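Local coordinates for protein putative hyaluronoglucosaminidase (Clostridium perfringens, PDB 6PWI) that is the N-terminal and catalytic part of a probable family 84 glycoside hydrolase, with likely hexosaminidase activity, at residues 122-130 against 140-150. Numbering follows the deposited sequence.
Sequences FENHDAHVV and LGKNTDSAFYG. With EDO (1,2-ethanediol), chain I.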
loop_
_atom_site.group_PDB
_atom_site.type_symbol
_atom_site.label_atom_id
_atom_site.label_comp_id
_atom_site.label_asym_id
_atom_site.label_seq_id
_atom_site.Cartn_x
_atom_site.Cartn_y
_atom_site.Cartn_z
ATOM N N PHE A 122 14.831 8.457 20.183
ATOM C CA PHE A 122 14.039 7.255 20.403
ATOM C C PHE A 122 12.603 7.545 20.832
ATOM O O PHE A 122 11.791 6.628 20.920
ATOM C CB PHE A 122 14.769 6.282 21.331
ATOM C CG PHE A 122 15.850 5.490 20.640
ATOM C CD1 PHE A 122 15.532 4.405 19.834
ATOM C CD2 PHE A 122 17.183 5.845 20.772
ATOM C CE1 PHE A 122 16.525 3.685 19.187
ATOM C CE2 PHE A 122 18.176 5.125 20.125
ATOM C CZ PHE A 122 17.845 4.046 19.336
ATOM N N GLU A 123 12.280 8.817 21.061
ATOM C CA GLU A 123 10.915 9.193 21.402
ATOM C C GLU A 123 9.999 9.089 20.178
ATOM O O GLU A 123 8.804 8.859 20.333
ATOM C CB GLU A 123 10.897 10.584 22.037
ATOM C CG GLU A 123 11.699 11.596 21.240
ATOM C CD GLU A 123 12.327 12.715 22.049
ATOM O OE1 GLU A 123 12.241 13.879 21.603
ATOM O OE2 GLU A 123 12.914 12.419 23.115
ATOM N N ASN A 124 10.569 9.239 18.971
ATOM C CA ASN A 124 9.835 9.174 17.714
ATOM C C ASN A 124 9.205 7.796 17.503
ATOM O O ASN A 124 9.630 6.813 18.113
ATOM C CB ASN A 124 10.737 9.505 16.525
ATOM C CG ASN A 124 11.178 10.950 16.520
ATOM O OD1 ASN A 124 10.476 11.811 17.039
ATOM N ND2 ASN A 124 12.335 11.223 15.941
ATOM N N HIS A 125 8.199 7.738 16.615
ATOM C CA HIS A 125 7.530 6.493 16.272
ATOM C C HIS A 125 8.501 5.533 15.586
ATOM O O HIS A 125 9.220 5.927 14.663
ATOM C CB HIS A 125 6.319 6.730 15.358
ATOM C CG HIS A 125 5.278 7.651 15.899
ATOM N ND1 HIS A 125 4.621 7.411 17.092
ATOM C CD2 HIS A 125 4.753 8.790 15.394
ATOM C CE1 HIS A 125 3.751 8.377 17.311
ATOM N NE2 HIS A 125 3.816 9.238 16.285
ATOM N N ASP A 126 8.502 4.275 16.051
ATOM C CA ASP A 126 9.204 3.168 15.415
ATOM C C ASP A 126 10.702 3.469 15.286
ATOM O O ASP A 126 11.375 2.927 14.407
ATOM C CB ASP A 126 8.541 2.787 14.084
ATOM C CG ASP A 126 7.104 2.301 14.226
ATOM O OD1 ASP A 126 6.834 1.540 15.180
ATOM O OD2 ASP A 126 6.260 2.675 13.377
ATOM N N ALA A 127 11.219 4.319 16.185
ATOM C CA ALA A 127 12.574 4.836 16.072
ATOM C C ALA A 127 13.593 3.707 16.203
ATOM O O ALA A 127 13.454 2.833 17.060
ATOM C CB ALA A 127 12.805 5.912 17.106
ATOM N N HIS A 128 14.620 3.743 15.348
ATOM C CA HIS A 128 15.690 2.767 15.421
ATOM C C HIS A 128 16.929 3.301 14.711
ATOM O O HIS A 128 16.854 4.270 13.962
ATOM C CB HIS A 128 15.239 1.424 14.829
ATOM C CG HIS A 128 14.962 1.485 13.364
ATOM N ND1 HIS A 128 13.754 1.928 12.857
ATOM C CD2 HIS A 128 15.735 1.189 12.294
ATOM C CE1 HIS A 128 13.792 1.886 11.541
ATOM N NE2 HIS A 128 14.995 1.434 11.167
ATOM N N VAL A 129 18.059 2.622 14.940
ATOM C CA VAL A 129 19.356 2.993 14.408
ATOM C C VAL A 129 19.984 1.755 13.783
ATOM O O VAL A 129 19.924 0.673 14.362
ATOM C CB VAL A 129 20.248 3.548 15.535
ATOM C CG1 VAL A 129 21.706 3.656 15.115
ATOM C CG2 VAL A 129 19.730 4.878 16.066
ATOM N N VAL A 130 20.572 1.923 12.595
ATOM C CA VAL A 130 21.370 0.870 11.981
ATOM C C VAL A 130 22.804 1.377 11.855
ATOM O O VAL A 130 23.040 2.453 11.312
ATOM C CB VAL A 130 20.803 0.422 10.619
ATOM C CG1 VAL A 130 21.639 -0.688 10.000
ATOM C CG2 VAL A 130 19.353 -0.019 10.726
ATOM N N LEU A 140 19.766 -0.957 16.924
ATOM C CA LEU A 140 19.152 -0.656 18.203
ATOM C C LEU A 140 17.799 -0.010 17.931
ATOM O O LEU A 140 17.738 1.037 17.288
ATOM C CB LEU A 140 20.069 0.287 18.989
ATOM C CG LEU A 140 19.723 0.459 20.468
ATOM C CD1 LEU A 140 20.037 -0.806 21.250
ATOM C CD2 LEU A 140 20.463 1.642 21.068
ATOM N N GLY A 141 16.723 -0.653 18.400
ATOM C CA GLY A 141 15.384 -0.107 18.239
ATOM C C GLY A 141 14.793 0.299 19.585
ATOM O O GLY A 141 15.286 -0.130 20.626
ATOM N N LYS A 142 13.737 1.123 19.563
ATOM C CA LYS A 142 13.073 1.516 20.798
ATOM C C LYS A 142 12.337 0.313 21.382
ATOM O O LYS A 142 12.084 0.265 22.583
ATOM C CB LYS A 142 12.135 2.706 20.582
ATOM C CG LYS A 142 10.927 2.448 19.692
ATOM C CD LYS A 142 10.041 3.669 19.528
ATOM C CE LYS A 142 9.475 4.192 20.833
ATOM N NZ LYS A 142 8.878 5.536 20.668
ATOM N N ASN A 143 12.020 -0.654 20.514
ATOM C CA ASN A 143 11.423 -1.917 20.912
ATOM C C ASN A 143 11.729 -2.946 19.827
ATOM O O ASN A 143 12.401 -2.629 18.845
ATOM C CB ASN A 143 9.923 -1.769 21.167
ATOM C CG ASN A 143 9.219 -1.059 20.029
ATOM O OD1 ASN A 143 9.402 -1.411 18.862
ATOM N ND2 ASN A 143 8.439 -0.039 20.352
ATOM N N THR A 144 11.209 -4.168 20.007
ATOM C CA THR A 144 11.495 -5.266 19.095
ATOM C C THR A 144 10.947 -4.971 17.694
ATOM O O THR A 144 11.624 -5.238 16.697
ATOM C CB THR A 144 11.117 -6.624 19.707
ATOM O OG1 THR A 144 11.790 -7.649 18.971
ATOM C CG2 THR A 144 9.627 -6.885 19.755
ATOM N N ASP A 145 9.730 -4.405 17.628
ATOM C CA ASP A 145 9.111 -4.018 16.366
ATOM C C ASP A 145 10.045 -3.102 15.569
ATOM O O ASP A 145 10.237 -3.303 14.370
ATOM C CB ASP A 145 7.747 -3.353 16.581
ATOM C CG ASP A 145 6.645 -4.279 17.074
ATOM O OD1 ASP A 145 6.787 -5.510 16.932
ATOM O OD2 ASP A 145 5.641 -3.757 17.589
ATOM N N SER A 146 10.629 -2.103 16.246
ATOM C CA SER A 146 11.525 -1.145 15.612
ATOM C C SER A 146 12.848 -1.795 15.212
ATOM O O SER A 146 13.439 -1.424 14.198
ATOM C CB SER A 146 11.748 0.038 16.497
ATOM O OG SER A 146 10.505 0.624 16.848
ATOM N N ALA A 147 13.311 -2.766 16.010
ATOM C CA ALA A 147 14.511 -3.497 15.640
ATOM C C ALA A 147 14.260 -4.222 14.322
ATOM O O ALA A 147 15.108 -4.208 13.434
ATOM C CB ALA A 147 14.943 -4.443 16.741
ATOM N N PHE A 148 13.070 -4.826 14.213
ATOM C CA PHE A 148 12.603 -5.496 13.011
ATOM C C PHE A 148 12.693 -4.569 11.794
ATOM O O PHE A 148 13.267 -4.954 10.777
ATOM C CB PHE A 148 11.180 -6.014 13.230
ATOM C CG PHE A 148 10.632 -6.892 12.136
ATOM C CD1 PHE A 148 10.629 -8.273 12.269
ATOM C CD2 PHE A 148 10.081 -6.339 10.993
ATOM C CE1 PHE A 148 10.103 -9.082 11.272
ATOM C CE2 PHE A 148 9.562 -7.148 9.993
ATOM C CZ PHE A 148 9.568 -8.519 10.135
ATOM N N TYR A 149 12.139 -3.351 11.899
ATOM C CA TYR A 149 12.243 -2.375 10.818
ATOM C C TYR A 149 13.707 -2.124 10.442
ATOM O O TYR A 149 14.032 -2.061 9.253
ATOM C CB TYR A 149 11.508 -1.070 11.146
ATOM C CG TYR A 149 10.077 -1.258 11.582
ATOM C CD1 TYR A 149 9.257 -2.191 10.963
ATOM C CD2 TYR A 149 9.546 -0.512 12.625
ATOM C CE1 TYR A 149 7.950 -2.389 11.374
ATOM C CE2 TYR A 149 8.235 -0.694 13.040
ATOM C CZ TYR A 149 7.435 -1.636 12.413
ATOM O OH TYR A 149 6.143 -1.828 12.816
ATOM N N GLY A 150 14.578 -1.989 11.456
ATOM C CA GLY A 150 16.005 -1.836 11.228
ATOM C C GLY A 150 16.564 -2.959 10.356
ATOM O O GLY A 150 17.287 -2.710 9.390
HETATM C C1 EDO I . 4.751 4.715 19.634
HETATM O O1 EDO I . 5.709 5.729 19.854
HETATM C C2 EDO I . 5.278 3.711 18.687
HETATM O O2 EDO I . 6.690 3.770 18.609
HETATM O O HOH W 1 5.082 -0.051 14.350
HETATM O O HOH W 2 6.811 1.059 17.767
#
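With chi1 at 66°, CG of Lys142 sits between its own backbone N and carbonyl carbon, and a bend at chi3 (-60°) carries the ammonium group into the loop ahead of strand 127-133. There NZ donates to Phe122 O at 3.1 Å and to Asn124 O at 3.0 Å, approaching the second from above the carbonyl plane. A long, flexible cation suits this task, since its methylenes run past the Phe122 ring in the opposite direction while its tip gathers loop carbonyls. Phe122 turns the edge of its ring to Leu140 O, and its CZ packs on Leu140 CD2.

His128 takes the same kind of first torsion, which lays the imidazole against the backbone of the first two turns of helix 144-158, touching Ser146 O and Tyr149 CB. ND1 gives a nearly straight bond to Asp126 O (3.0 Å) in the ring plane, fixing the ring's rotation, while one face lies against Gly150 N, offset toward the rim. Gly150, with no side chain, lets the imidazole lie there. Tyr149 presents its ring edge to Asp126, the carboxylate and ring planes being 76° apart; a water joins Asp126 OD1 to Tyr149 OH. The other carboxylate oxygen, OD2, forms a salt bridge with Arg180, which also makes a cation-pi contact with Tyr149.

Asn143 N-caps the helix, its OD1 accepting from both N and OG of Ser146, and the small Ser146 fits close to Asp126 CA. Backbone pairing forms the beta hairpin: Val129 N bonds Leu140 O (2.9 Å), Leu140 N returns to Val129 O, and Lys142 N reaches Ala127 O. The side chains fasten the loop before it and the N-capped helix after it, within the N-terminal alpha/beta domain that precedes the (beta/alpha)8 barrel, as in other family 84 enzymes.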